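Local coordinates for CocE/NonD family hydrolase (Staphylococcus aureus, PDB 3IB3), which probably hydrolyses ester or amide bonds as a serine hydrolase of the alpha/beta-hydrolase clan, its natural substrate not being established, at residues Lys412-Thr417 with Asp487-Val492; Ala427-Leu432 with Leu509-Lys514; Phe216-Ile221 with Asp233-Gln238. One frame throughout, in Å; residues are numbered along the deposited sequence.

Contact 1 of 3, residues Lys412-Thr417 with Asp487-Val492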
ATOM      1  N   LYS A 412      11.126  18.505   9.769  1.00  7.85           N
ATOM      2  CA  LYS A 412      11.306  18.892  11.173  1.00  7.40           C
ATOM      3  C   LYS A 412      10.860  20.378  11.394  1.00  7.50           C
ATOM      4  O   LYS A 412      11.457  21.286  10.861  1.00  7.35           O
ATOM      5  CB  LYS A 412      12.750  18.580  11.525  1.00  6.87           C
ATOM      6  CG  LYS A 412      13.404  19.319  12.662  1.00  9.04           C
ATOM      7  CD  LYS A 412      12.742  19.110  13.983  1.00 11.75           C
ATOM      8  CE  LYS A 412      13.460  19.953  15.014  1.00 12.89           C
ATOM      9  NZ  LYS A 412      14.884  19.571  15.163  1.00 12.62           N
ATOM     10  N   LEU A 413       9.803  20.595  12.182  1.00  7.88           N
ATOM     11  CA  LEU A 413       9.219  21.948  12.418  1.00  7.71           C
ATOM     12  C   LEU A 413       9.222  22.261  13.901  1.00  8.59           C
ATOM     13  O   LEU A 413       9.153  21.346  14.731  1.00  9.45           O
ATOM     14  CB  LEU A 413       7.775  22.016  11.900  1.00  6.94           C
ATOM     15  CG  LEU A 413       7.466  21.689  10.410  1.00  5.92           C
ATOM     16  CD1 LEU A 413       5.954  21.880  10.106  1.00  2.50           C
ATOM     17  CD2 LEU A 413       8.342  22.562   9.508  1.00  2.37           C
ATOM     18  N   TRP A 414       9.352  23.542  14.246  1.00  9.88           N
ATOM     19  CA  TRP A 414       8.962  24.061  15.569  1.00  9.71           C
ATOM     20  C   TRP A 414       7.592  24.779  15.395  1.00 10.29           C
ATOM     21  O   TRP A 414       7.378  25.536  14.430  1.00 10.47           O
ATOM     22  CB  TRP A 414      10.024  24.998  16.162  1.00  9.31           C
ATOM     23  CG  TRP A 414      11.336  24.318  16.417  1.00 11.20           C
ATOM     24  CD1 TRP A 414      12.335  24.067  15.507  1.00 13.28           C
ATOM     25  CD2 TRP A 414      11.796  23.781  17.670  1.00 13.29           C
ATOM     26  NE1 TRP A 414      13.385  23.400  16.128  1.00 13.68           N
ATOM     27  CE2 TRP A 414      13.083  23.225  17.449  1.00 13.85           C
ATOM     28  CE3 TRP A 414      11.260  23.742  18.959  1.00 14.00           C
ATOM     29  CZ2 TRP A 414      13.837  22.620  18.480  1.00 14.42           C
ATOM     30  CZ3 TRP A 414      12.007  23.135  19.992  1.00 16.15           C
ATOM     31  CH2 TRP A 414      13.285  22.590  19.736  1.00 15.97           C
ATOM     32  N   VAL A 415       6.648  24.465  16.278  1.00  9.86           N
ATOM     33  CA  VAL A 415       5.256  24.813  16.074  1.00  9.62           C
ATOM     34  C   VAL A 415       4.625  25.167  17.411  1.00 11.54           C
ATOM     35  O   VAL A 415       5.154  24.803  18.479  1.00 11.48           O
ATOM     36  CB  VAL A 415       4.437  23.670  15.393  1.00  9.46           C
ATOM     37  CG1 VAL A 415       5.110  23.221  14.191  1.00  5.63           C
ATOM     38  CG2 VAL A 415       4.209  22.430  16.380  1.00  7.34           C
ATOM     39  N   SER A 416       3.537  25.929  17.319  1.00 11.97           N
ATOM     40  CA  SER A 416       2.726  26.318  18.447  1.00 13.05           C
ATOM     41  C   SER A 416       1.361  26.770  17.915  1.00 13.85           C
ATOM     42  O   SER A 416       1.242  27.156  16.761  1.00 13.26           O
ATOM     43  CB  SER A 416       3.390  27.442  19.263  1.00 13.02           C
ATOM     44  OG  SER A 416       3.240  28.710  18.653  1.00 12.36           O
ATOM     45  N   THR A 417       0.360  26.725  18.788  1.00 15.26           N
ATOM     46  CA  THR A 417      -1.007  27.132  18.508  1.00 16.31           C
ATOM     47  C   THR A 417      -1.452  27.824  19.785  1.00 17.66           C
ATOM     48  O   THR A 417      -0.909  27.554  20.866  1.00 18.27           O
ATOM     49  CB  THR A 417      -1.920  25.897  18.193  1.00 16.87           C
ATOM     50  OG1 THR A 417      -3.306  26.282  18.063  1.00 16.62           O
ATOM     51  CG2 THR A 417      -1.800  24.826  19.272  1.00 16.00           C
ATOM     52  N   ASP A 487       1.410  29.437  24.456  1.00 19.30           N
ATOM     53  CA  ASP A 487       1.714  29.130  23.084  1.00 18.39           C
ATOM     54  C   ASP A 487       2.992  28.346  23.262  1.00 17.35           C
ATOM     55  O   ASP A 487       4.071  28.914  23.272  1.00 17.23           O
ATOM     56  CB  ASP A 487       2.035  30.403  22.311  1.00 18.97           C
ATOM     57  CG  ASP A 487       0.852  31.328  22.171  1.00 19.72           C
ATOM     58  OD1 ASP A 487       0.168  31.276  21.130  1.00 20.70           O
ATOM     59  OD2 ASP A 487       0.620  32.131  23.093  1.00 24.85           O
ATOM     60  N   GLU A 488       2.870  27.055  23.509  1.00 15.97           N
ATOM     61  CA  GLU A 488       4.035  26.248  23.767  1.00 15.19           C
ATOM     62  C   GLU A 488       4.631  25.939  22.386  1.00 14.18           C
ATOM     63  O   GLU A 488       3.908  25.610  21.447  1.00 13.28           O
ATOM     64  CB  GLU A 488       3.637  24.992  24.521  1.00 14.77           C
ATOM     65  CG  GLU A 488       4.733  23.976  24.731  1.00 16.26           C
ATOM     66  CD  GLU A 488       4.183  22.689  25.286  1.00 17.62           C
ATOM     67  OE1 GLU A 488       2.954  22.620  25.502  1.00 16.95           O
ATOM     68  OE2 GLU A 488       4.970  21.753  25.513  1.00 19.78           O
ATOM     69  N   ILE A 489       5.940  26.126  22.261  1.00 13.18           N
ATOM     70  CA  ILE A 489       6.645  25.867  21.000  1.00 11.29           C
ATOM     71  C   ILE A 489       7.259  24.498  21.118  1.00 11.72           C
ATOM     72  O   ILE A 489       8.053  24.244  22.039  1.00 12.21           O
ATOM     73  CB  ILE A 489       7.743  26.892  20.731  1.00 10.99           C
ATOM     74  CG1 ILE A 489       7.131  28.302  20.672  1.00 11.00           C
ATOM     75  CG2 ILE A 489       8.512  26.569  19.416  1.00  7.91           C
ATOM     76  CD1 ILE A 489       8.168  29.443  20.434  1.00 10.59           C
ATOM     77  N   VAL A 490       6.885  23.589  20.224  1.00 11.47           N
ATOM     78  CA  VAL A 490       7.438  22.245  20.285  1.00 11.07           C
ATOM     79  C   VAL A 490       8.006  21.804  18.951  1.00 10.84           C
ATOM     80  O   VAL A 490       7.464  22.167  17.900  1.00 11.09           O
ATOM     81  CB  VAL A 490       6.354  21.241  20.735  1.00 10.68           C
ATOM     82  CG1 VAL A 490       5.876  21.629  22.097  1.00 10.76           C
ATOM     83  CG2 VAL A 490       5.203  21.225  19.716  1.00 11.00           C
ATOM     84  N   PRO A 491       9.072  20.991  18.991  1.00 10.58           N
ATOM     85  CA  PRO A 491       9.621  20.345  17.826  1.00 10.36           C
ATOM     86  C   PRO A 491       8.813  19.106  17.432  1.00 10.02           C
ATOM     87  O   PRO A 491       8.504  18.254  18.273  1.00  8.59           O
ATOM     88  CB  PRO A 491      11.018  19.941  18.274  1.00 10.06           C
ATOM     89  CG  PRO A 491      10.785  19.491  19.748  1.00 11.79           C
ATOM     90  CD  PRO A 491       9.659  20.442  20.238  1.00 11.51           C
ATOM     91  N   VAL A 492       8.456  19.050  16.152  1.00 10.19           N
ATOM     92  CA  VAL A 492       7.823  17.861  15.539  1.00 10.19           C
ATOM     93  C   VAL A 492       8.680  17.401  14.361  1.00 10.73           C
ATOM     94  O   VAL A 492       9.400  18.211  13.713  1.00 10.95           O
ATOM     95  CB  VAL A 492       6.335  18.135  15.085  1.00  9.96           C
ATOM     96  CG1 VAL A 492       5.488  18.630  16.292  1.00  8.34           C
ATOM     97  CG2 VAL A 492       6.266  19.172  13.927  1.00  8.87           C
TER
HETATM   98  O   HOH W   1       1.334  25.654  21.343  1.00 13.65           O
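The backbone carbonyl of Val415 receives the amide of Val490 in the tightest bond between the strands, Val490 N to Val415 O at 2.7 Å, and Val415 N returns a bond to Val490 O. One hydrogen-bonded pair further on, Val492 N meets Leu413 O at 2.8 Å, the N-H nearly straight (170°). Between these two pairs Pro491 faces Trp414 in a non-hydrogen-bonded position. Proline suits this place, since the pairing asks for no N-H there. Its ring lies against the indole: Pro491 CB sits 3.6 Å from the centroid of the Trp414 six-membered ring, almost on the ring normal, a CH-pi contact. Trp414 CG turns away from its own carbonyl carbon (chi1 -63°), and the broad ring then reaches across the proline. Beyond it, Ile489 CG2 touches Trp414 CB at 3.9 Å. On the other face the compact, beta-branched valines fit closely, Val415 CG2 lying 3.7 Å from Val490 CG2, while Leu413 CB rests on Val492 CG2. Asp551 receives both Trp414 NE1 and Lys412 NZ, the latter in a salt bridge. Along its other edge, strand 408-417 is bonded to strands 541-546 and 553-558, which places this antiparallel pair inside one sheet of the C-terminal beta-sandwich.

Contact 2 of 3, residues Ala427-Leu432 with Leu509-Lys514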
ATOM      1  N   ALA A 427       1.286  17.823   5.655  1.00  5.07           N
ATOM      2  CA  ALA A 427       2.512  18.183   4.936  1.00  4.42           C
ATOM      3  C   ALA A 427       2.451  17.622   3.530  1.00  5.57           C
ATOM      4  O   ALA A 427       1.921  16.538   3.291  1.00  5.24           O
ATOM      5  CB  ALA A 427       3.745  17.631   5.654  1.00  4.15           C
ATOM      6  N   GLY A 428       3.021  18.360   2.589  1.00  6.12           N
ATOM      7  CA  GLY A 428       3.110  17.872   1.251  1.00  7.41           C
ATOM      8  C   GLY A 428       4.361  18.353   0.593  1.00  7.58           C
ATOM      9  O   GLY A 428       4.905  19.381   0.967  1.00  9.23           O
ATOM     10  N   ILE A 429       4.804  17.616  -0.413  1.00  8.46           N
ATOM     11  CA  ILE A 429       5.917  18.016  -1.251  1.00  7.79           C
ATOM     12  C   ILE A 429       5.353  18.056  -2.618  1.00  8.50           C
ATOM     13  O   ILE A 429       4.636  17.122  -3.014  1.00  8.98           O
ATOM     14  CB  ILE A 429       7.063  16.967  -1.213  1.00  8.90           C
ATOM     15  CG1 ILE A 429       7.553  16.780   0.233  1.00  7.99           C
ATOM     16  CG2 ILE A 429       8.193  17.376  -2.176  1.00  5.98           C
ATOM     17  CD1 ILE A 429       8.260  17.968   0.800  1.00  3.87           C
ATOM     18  N   LYS A 430       5.611  19.178  -3.312  1.00  8.74           N
ATOM     19  CA  LYS A 430       5.173  19.431  -4.640  1.00  7.82           C
ATOM     20  C   LYS A 430       6.376  19.725  -5.547  1.00  8.61           C
ATOM     21  O   LYS A 430       7.418  20.158  -5.056  1.00  8.71           O
ATOM     22  CB  LYS A 430       4.242  20.657  -4.677  1.00  8.52           C
ATOM     23  CG  LYS A 430       2.952  20.569  -3.874  1.00  6.90           C
ATOM     24  CD  LYS A 430       2.042  21.803  -4.140  1.00  7.99           C
ATOM     25  CE  LYS A 430       0.595  21.568  -3.674  1.00  6.88           C
ATOM     26  NZ  LYS A 430       0.048  20.258  -4.085  1.00  8.51           N
ATOM     27  N   LYS A 431       6.231  19.435  -6.855  1.00  8.19           N
ATOM     28  CA  LYS A 431       7.203  19.858  -7.858  1.00  8.67           C
ATOM     29  C   LYS A 431       6.601  20.901  -8.775  1.00  8.46           C
ATOM     30  O   LYS A 431       5.464  20.777  -9.237  1.00  9.10           O
ATOM     31  CB  LYS A 431       7.811  18.726  -8.697  1.00  8.09           C
ATOM     32  CG  LYS A 431       8.845  19.299  -9.667  1.00  9.53           C
ATOM     33  CD  LYS A 431       9.707  18.284 -10.393  1.00  9.41           C
ATOM     34  CE  LYS A 431       8.950  17.509 -11.468  1.00  9.47           C
ATOM     35  NZ  LYS A 431       9.874  16.962 -12.538  1.00  6.78           N
ATOM     36  N   LEU A 432       7.400  21.930  -9.038  1.00  8.26           N
ATOM     37  CA  LEU A 432       6.990  23.062  -9.807  1.00  8.66           C
ATOM     38  C   LEU A 432       7.914  23.061 -11.033  1.00  8.28           C
ATOM     39  O   LEU A 432       9.125  22.934 -10.885  1.00  7.58           O
ATOM     40  CB  LEU A 432       7.128  24.340  -8.939  1.00  8.68           C
ATOM     41  CG  LEU A 432       5.965  24.787  -8.050  1.00  9.47           C
ATOM     42  CD1 LEU A 432       5.342  23.747  -7.180  1.00 11.33           C
ATOM     43  CD2 LEU A 432       6.294  26.011  -7.235  1.00 10.02           C
ATOM     44  N   LEU A 509      11.226  22.422  -5.634  1.00  7.72           N
ATOM     45  CA  LEU A 509      10.552  21.623  -4.616  1.00  7.31           C
ATOM     46  C   LEU A 509       9.892  22.618  -3.677  1.00  8.35           C
ATOM     47  O   LEU A 509      10.519  23.596  -3.301  1.00  9.09           O
ATOM     48  CB  LEU A 509      11.541  20.706  -3.840  1.00  7.23           C
ATOM     49  CG  LEU A 509      11.004  19.802  -2.677  1.00  7.64           C
ATOM     50  CD1 LEU A 509      11.853  18.487  -2.515  1.00  7.86           C
ATOM     51  CD2 LEU A 509      10.907  20.512  -1.338  1.00  8.55           C
ATOM     52  N   GLU A 510       8.629  22.386  -3.341  1.00  8.89           N
ATOM     53  CA  GLU A 510       7.855  23.225  -2.420  1.00  9.49           C
ATOM     54  C   GLU A 510       7.352  22.341  -1.289  1.00  9.43           C
ATOM     55  O   GLU A 510       6.724  21.316  -1.562  1.00  9.42           O
ATOM     56  CB  GLU A 510       6.657  23.867  -3.162  1.00  9.21           C
ATOM     57  CG  GLU A 510       5.628  24.649  -2.340  1.00 11.69           C
ATOM     58  CD  GLU A 510       4.449  25.162  -3.218  1.00 14.81           C
ATOM     59  OE1 GLU A 510       4.233  24.621  -4.336  1.00 18.41           O
ATOM     60  OE2 GLU A 510       3.748  26.105  -2.813  1.00 14.45           O
ATOM     61  N   VAL A 511       7.687  22.701  -0.037  1.00  9.72           N
ATOM     62  CA  VAL A 511       7.075  22.078   1.143  1.00 10.86           C
ATOM     63  C   VAL A 511       5.868  22.945   1.501  1.00 10.28           C
ATOM     64  O   VAL A 511       5.946  24.147   1.442  1.00 11.51           O
ATOM     65  CB  VAL A 511       7.985  22.026   2.372  1.00 11.30           C
ATOM     66  CG1 VAL A 511       7.277  21.243   3.529  1.00 11.79           C
ATOM     67  CG2 VAL A 511       9.258  21.371   2.041  1.00 12.30           C
ATOM     68  N   VAL A 512       4.752  22.305   1.785  1.00  9.57           N
ATOM     69  CA  VAL A 512       3.491  22.943   2.087  1.00  8.92           C
ATOM     70  C   VAL A 512       3.133  22.368   3.452  1.00  9.02           C
ATOM     71  O   VAL A 512       3.230  21.136   3.677  1.00  8.80           O
ATOM     72  CB  VAL A 512       2.376  22.549   1.049  1.00  9.14           C
ATOM     73  CG1 VAL A 512       1.045  23.336   1.303  1.00  9.79           C
ATOM     74  CG2 VAL A 512       2.835  22.787  -0.404  1.00  8.85           C
ATOM     75  N   VAL A 513       2.820  23.249   4.397  1.00  8.52           N
ATOM     76  CA  VAL A 513       2.303  22.833   5.678  1.00  7.68           C
ATOM     77  C   VAL A 513       0.936  23.511   5.783  1.00  7.39           C
ATOM     78  O   VAL A 513       0.784  24.684   5.442  1.00  6.53           O
ATOM     79  CB  VAL A 513       3.208  23.274   6.861  1.00  8.70           C
ATOM     80  CG1 VAL A 513       2.640  22.748   8.199  1.00  7.58           C
ATOM     81  CG2 VAL A 513       4.611  22.826   6.689  1.00  7.25           C
ATOM     82  N   LYS A 514      -0.055  22.767   6.248  1.00  7.91           N
ATOM     83  CA  LYS A 514      -1.447  23.235   6.242  1.00  7.42           C
ATOM     84  C   LYS A 514      -2.230  22.595   7.396  1.00  8.04           C
ATOM     85  O   LYS A 514      -1.743  21.654   8.053  1.00  6.91           O
ATOM     86  CB  LYS A 514      -2.063  22.876   4.902  1.00  7.97           C
ATOM     87  CG  LYS A 514      -3.405  23.546   4.545  1.00  8.68           C
ATOM     88  CD  LYS A 514      -3.762  23.111   3.064  1.00  7.56           C
ATOM     89  CE  LYS A 514      -5.145  23.632   2.628  1.00  8.32           C
ATOM     90  NZ  LYS A 514      -5.532  23.102   1.278  1.00  9.75           N
TER
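With chi1 of -58° and chi2 of -68°, Ile429 bends its CD1 toward Val511, where it meets Val511 CG2 at 3.8 Å, and its other branch, CG2, stands trans to the backbone N and meets Leu509 CG at 3.7 Å. A branched residue thus fills two places at once, touching the partner directly opposite and the one diagonal to it. The reverse face of the strands carries Lys430, Glu510 and Val512. Glu510 holds CG trans to N (chi1 173°) and stays extended, running alongside Lys430 so that its OE1 comes 3.6 Å from Lys430 CD; the same OE1 lies against Leu432 CD1 at 3.2 Å. The two charged ends do not pair: NZ of Lys430 is bound by Glu438 and Gln451, and OE2 of Glu510 by Ser394. The lysine therefore offers its aliphatic part, whose CD also rests on Val512 CG2 at 3.9 Å. These are neighbouring strands in one sheet of the C-terminal beta-sandwich, probably jelly-roll-like as in relatives; strands 447-458 and 392-398 extend the sheet. Gly428 and Val512 exchange two backbone bonds, Gly428 N to Val512 O being 3.0 Å. Lys430 and Glu510 form the next such pair. Around Ala427, Ile429, Leu509 and Val511 the opposite face is apolar, packed by Leu411, Ile494 and Leu496 of the facing sheet, while Lys431 at its end reaches Asp339 and Glu507.

Contact 3 of 3, residues Phe216-Ile221 with Asp233-Gln238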
ATOM      1  N   PHE A 216     -15.419   3.930   4.471  1.00  6.46           N
ATOM      2  CA  PHE A 216     -15.809   3.341   3.197  1.00  6.65           C
ATOM      3  C   PHE A 216     -15.532   1.846   3.129  1.00  5.57           C
ATOM      4  O   PHE A 216     -16.411   1.027   2.909  1.00  4.68           O
ATOM      5  CB  PHE A 216     -15.069   4.108   2.086  1.00  6.09           C
ATOM      6  CG  PHE A 216     -15.373   3.659   0.728  1.00  7.75           C
ATOM      7  CD1 PHE A 216     -16.576   3.978   0.141  1.00  9.99           C
ATOM      8  CD2 PHE A 216     -14.440   2.938   0.002  1.00  8.23           C
ATOM      9  CE1 PHE A 216     -16.855   3.579  -1.165  1.00 10.82           C
ATOM     10  CE2 PHE A 216     -14.707   2.555  -1.300  1.00  8.37           C
ATOM     11  CZ  PHE A 216     -15.915   2.875  -1.878  1.00  7.18           C
ATOM     12  N   TRP A 217     -14.293   1.497   3.331  1.00  6.52           N
ATOM     13  CA  TRP A 217     -13.846   0.127   3.233  1.00  6.86           C
ATOM     14  C   TRP A 217     -14.486  -0.751   4.337  1.00  8.12           C
ATOM     15  O   TRP A 217     -14.955  -1.843   4.048  1.00  8.10           O
ATOM     16  CB  TRP A 217     -12.304   0.105   3.270  1.00  7.28           C
ATOM     17  CG  TRP A 217     -11.666  -1.247   3.434  1.00  7.06           C
ATOM     18  CD1 TRP A 217     -11.400  -2.159   2.456  1.00  8.20           C
ATOM     19  CD2 TRP A 217     -11.169  -1.819   4.662  1.00  8.30           C
ATOM     20  NE1 TRP A 217     -10.824  -3.291   3.007  1.00  7.13           N
ATOM     21  CE2 TRP A 217     -10.673  -3.103   4.354  1.00  7.10           C
ATOM     22  CE3 TRP A 217     -11.136  -1.385   5.990  1.00  7.36           C
ATOM     23  CZ2 TRP A 217     -10.115  -3.933   5.320  1.00  9.57           C
ATOM     24  CZ3 TRP A 217     -10.601  -2.215   6.934  1.00  9.34           C
ATOM     25  CH2 TRP A 217     -10.088  -3.481   6.593  1.00  8.93           C
ATOM     26  N   THR A 218     -14.554  -0.291   5.592  1.00  9.32           N
ATOM     27  CA  THR A 218     -15.102  -1.130   6.609  1.00 10.12           C
ATOM     28  C   THR A 218     -16.596  -1.261   6.376  1.00 12.18           C
ATOM     29  O   THR A 218     -17.140  -2.378   6.473  1.00 12.22           O
ATOM     30  CB  THR A 218     -14.724  -0.722   8.079  1.00 10.95           C
ATOM     31  OG1 THR A 218     -15.236  -1.722   8.978  1.00 13.08           O
ATOM     32  CG2 THR A 218     -15.265   0.573   8.482  1.00 10.25           C
ATOM     33  N   GLN A 219     -17.259  -0.154   6.021  1.00 12.27           N
ATOM     34  CA  GLN A 219     -18.696  -0.201   5.736  1.00 12.95           C
ATOM     35  C   GLN A 219     -18.959  -1.123   4.523  1.00 12.30           C
ATOM     36  O   GLN A 219     -19.962  -1.825   4.456  1.00 11.65           O
ATOM     37  CB  GLN A 219     -19.245   1.202   5.486  1.00 13.33           C
ATOM     38  CG  GLN A 219     -19.615   2.013   6.746  1.00 17.18           C
ATOM     39  CD  GLN A 219     -19.588   3.554   6.531  1.00 21.95           C
ATOM     40  OE1 GLN A 219     -19.140   4.064   5.481  1.00 24.16           O
ATOM     41  NE2 GLN A 219     -20.032   4.290   7.546  1.00 24.00           N
ATOM     42  N   GLY A 220     -18.031  -1.132   3.580  1.00 11.37           N
ATOM     43  CA  GLY A 220     -18.162  -1.949   2.399  1.00 11.03           C
ATOM     44  C   GLY A 220     -18.155  -3.447   2.723  1.00 11.14           C
ATOM     45  O   GLY A 220     -18.842  -4.226   2.063  1.00  9.31           O
ATOM     46  N   ILE A 221     -17.355  -3.845   3.713  1.00 11.01           N
ATOM     47  CA  ILE A 221     -17.317  -5.232   4.131  1.00 11.49           C
ATOM     48  C   ILE A 221     -18.634  -5.617   4.776  1.00 11.62           C
ATOM     49  O   ILE A 221     -19.123  -6.711   4.498  1.00 12.57           O
ATOM     50  CB  ILE A 221     -16.086  -5.594   5.035  1.00 11.41           C
ATOM     51  CG1 ILE A 221     -14.767  -5.172   4.332  1.00 12.56           C
ATOM     52  CG2 ILE A 221     -16.065  -7.087   5.274  1.00 10.90           C
ATOM     53  CD1 ILE A 221     -13.398  -5.587   5.042  1.00 11.92           C
ATOM     54  N   ASP A 233     -16.728  -4.748  14.167  1.00 11.67           N
ATOM     55  CA  ASP A 233     -17.087  -3.324  14.058  1.00 11.71           C
ATOM     56  C   ASP A 233     -15.848  -2.418  14.068  1.00 10.64           C
ATOM     57  O   ASP A 233     -15.510  -1.860  15.097  1.00 10.39           O
ATOM     58  CB  ASP A 233     -18.013  -2.906  15.215  1.00 11.80           C
ATOM     59  CG  ASP A 233     -18.600  -1.503  15.018  1.00 13.63           C
ATOM     60  OD1 ASP A 233     -18.147  -0.734  14.129  1.00 12.91           O
ATOM     61  OD2 ASP A 233     -19.534  -1.175  15.755  1.00 18.76           O
ATOM     62  N   LEU A 234     -15.196  -2.235  12.924  1.00  9.33           N
ATOM     63  CA  LEU A 234     -13.972  -1.433  12.904  1.00  8.30           C
ATOM     64  C   LEU A 234     -14.256   0.085  13.006  1.00  8.51           C
ATOM     65  O   LEU A 234     -13.397   0.875  13.395  1.00  8.17           O
ATOM     66  CB  LEU A 234     -13.114  -1.811  11.684  1.00  7.66           C
ATOM     67  CG  LEU A 234     -12.395  -3.186  11.754  1.00  8.41           C
ATOM     68  CD1 LEU A 234     -11.734  -3.535  10.390  1.00  4.05           C
ATOM     69  CD2 LEU A 234     -11.333  -3.257  12.869  1.00  3.02           C
ATOM     70  N   ILE A 235     -15.471   0.500  12.693  1.00  8.94           N
ATOM     71  CA  ILE A 235     -15.871   1.900  12.896  1.00  9.73           C
ATOM     72  C   ILE A 235     -15.788   2.250  14.393  1.00  9.23           C
ATOM     73  O   ILE A 235     -15.160   3.234  14.771  1.00  9.18           O
ATOM     74  CB  ILE A 235     -17.298   2.164  12.379  1.00  9.56           C
ATOM     75  CG1 ILE A 235     -17.363   1.990  10.836  1.00 12.15           C
ATOM     76  CG2 ILE A 235     -17.725   3.584  12.730  1.00 12.89           C
ATOM     77  CD1 ILE A 235     -16.546   3.018  10.066  1.00  9.76           C
ATOM     78  N   GLN A 236     -16.380   1.410  15.231  1.00  8.35           N
ATOM     79  CA  GLN A 236     -16.290   1.567  16.676  1.00  8.50           C
ATOM     80  C   GLN A 236     -14.835   1.423  17.152  1.00  7.99           C
ATOM     81  O   GLN A 236     -14.391   2.172  17.990  1.00  8.96           O
ATOM     82  CB  GLN A 236     -17.192   0.543  17.385  1.00  8.35           C
ATOM     83  CG  GLN A 236     -17.123   0.633  18.874  1.00 10.15           C
ATOM     84  CD  GLN A 236     -18.298  -0.028  19.577  1.00 16.31           C
ATOM     85  OE1 GLN A 236     -19.433   0.459  19.519  1.00 21.73           O
ATOM     86  NE2 GLN A 236     -18.030  -1.120  20.265  1.00 19.97           N
ATOM     87  N   ALA A 237     -14.116   0.440  16.645  1.00  7.88           N
ATOM     88  CA  ALA A 237     -12.695   0.279  16.950  1.00  8.25           C
ATOM     89  C   ALA A 237     -11.927   1.615  16.852  1.00  9.20           C
ATOM     90  O   ALA A 237     -11.228   2.031  17.809  1.00 10.44           O
ATOM     91  CB  ALA A 237     -12.060  -0.755  16.010  1.00  6.54           C
ATOM     92  N   GLN A 238     -12.056   2.279  15.704  1.00  8.25           N
ATOM     93  CA  GLN A 238     -11.419   3.571  15.488  1.00  8.47           C
ATOM     94  C   GLN A 238     -11.853   4.579  16.552  1.00  9.13           C
ATOM     95  O   GLN A 238     -11.030   5.320  17.057  1.00 10.48           O
ATOM     96  CB  GLN A 238     -11.750   4.111  14.093  1.00  8.19           C
ATOM     97  CG  GLN A 238     -10.939   5.350  13.662  1.00  7.44           C
ATOM     98  CD  GLN A 238     -11.437   5.943  12.373  1.00  7.79           C
ATOM     99  OE1 GLN A 238     -12.641   6.084  12.187  1.00  7.29           O
ATOM    100  NE2 GLN A 238     -10.519   6.309  11.458  1.00  7.50           N
TER
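Apolar contacts carry most of this meeting between the two helices, and Leu234 supplies much of it. Its CD1 approaches the six-membered part of the Trp217 indole obliquely, 3.9 Å from Trp217 CZ3 and slightly farther from CH2. Trp217 sets CG trans to its backbone N (chi1 169°), which swings the ring out from the helix until its benzene portion reaches the leucine. One indole face is covered by Ile221 CD1, from the following turn of the same helix, and Trp138 stacks on the ring as well. Leucine suits this buried place because its apolar, branched end gives a methyl to rest on the indole while its CB packs against Thr218, 3.4 Å from Thr218 OG1. Thr218 and Ile235 are modelled too close together, which leaves the detail of their packing doubtful.

The segments belong to helices 213-224 and 234-240, an antiparallel pair joined by the few residues between them; segments 216-221 and 234-238 run at 147° to each other, their axes 10.2 Å apart at closest approach. Both lie in the part of the chain related to the S15 X-Pro dipeptidyl-peptidases. A bound palmitic acid comes to about 5 Å from the side chain of Trp217, so the indole lies near the fatty acid.

As for polar interactions, no hydrogen bond joins the two segments themselves, but Tyr214 and Arg215, just before Phe216 on the first helix, bond to Leu234 O and Gln238 OE1. Asp233 is the N-cap of the second helix: its OD1 accepts from Gln236 N at 3.0 Å, the N-H almost straight (173°) but reaching the oxygen from above the carboxylate plane. Aspartate serves well there, being short enough to fold back on the first turn and meet an amide that no earlier carbonyl takes. Trp217 NE1 is bonded to Tyr76.

How the contacts relate
Contact 3 comes first along the chain, within the S15-family part of the protein, and is complete before the other two begin. In contacts 1 and 2 the segments alternate: strands 408-417 and 424-432 follow each other, then strands 490-503 and 508-514. Each early strand therefore pairs with a late one, in two different antiparallel sheets. Their centres are 19 Å apart, yet Leu413 CD1 packs on Val513 CG2 at 3.8 Å; with Leu411 on Val511 and Ile494 on Ala427, this closes a beta-sandwich. Contact 3 lies apart, its nearest atoms about 21 Å from contact 1 and about 17 Å from contact 2. Contacts 1 and 2 thus build one domain, of a family described as non-catalytic, whereas contact 3 belongs to the hydrolase part.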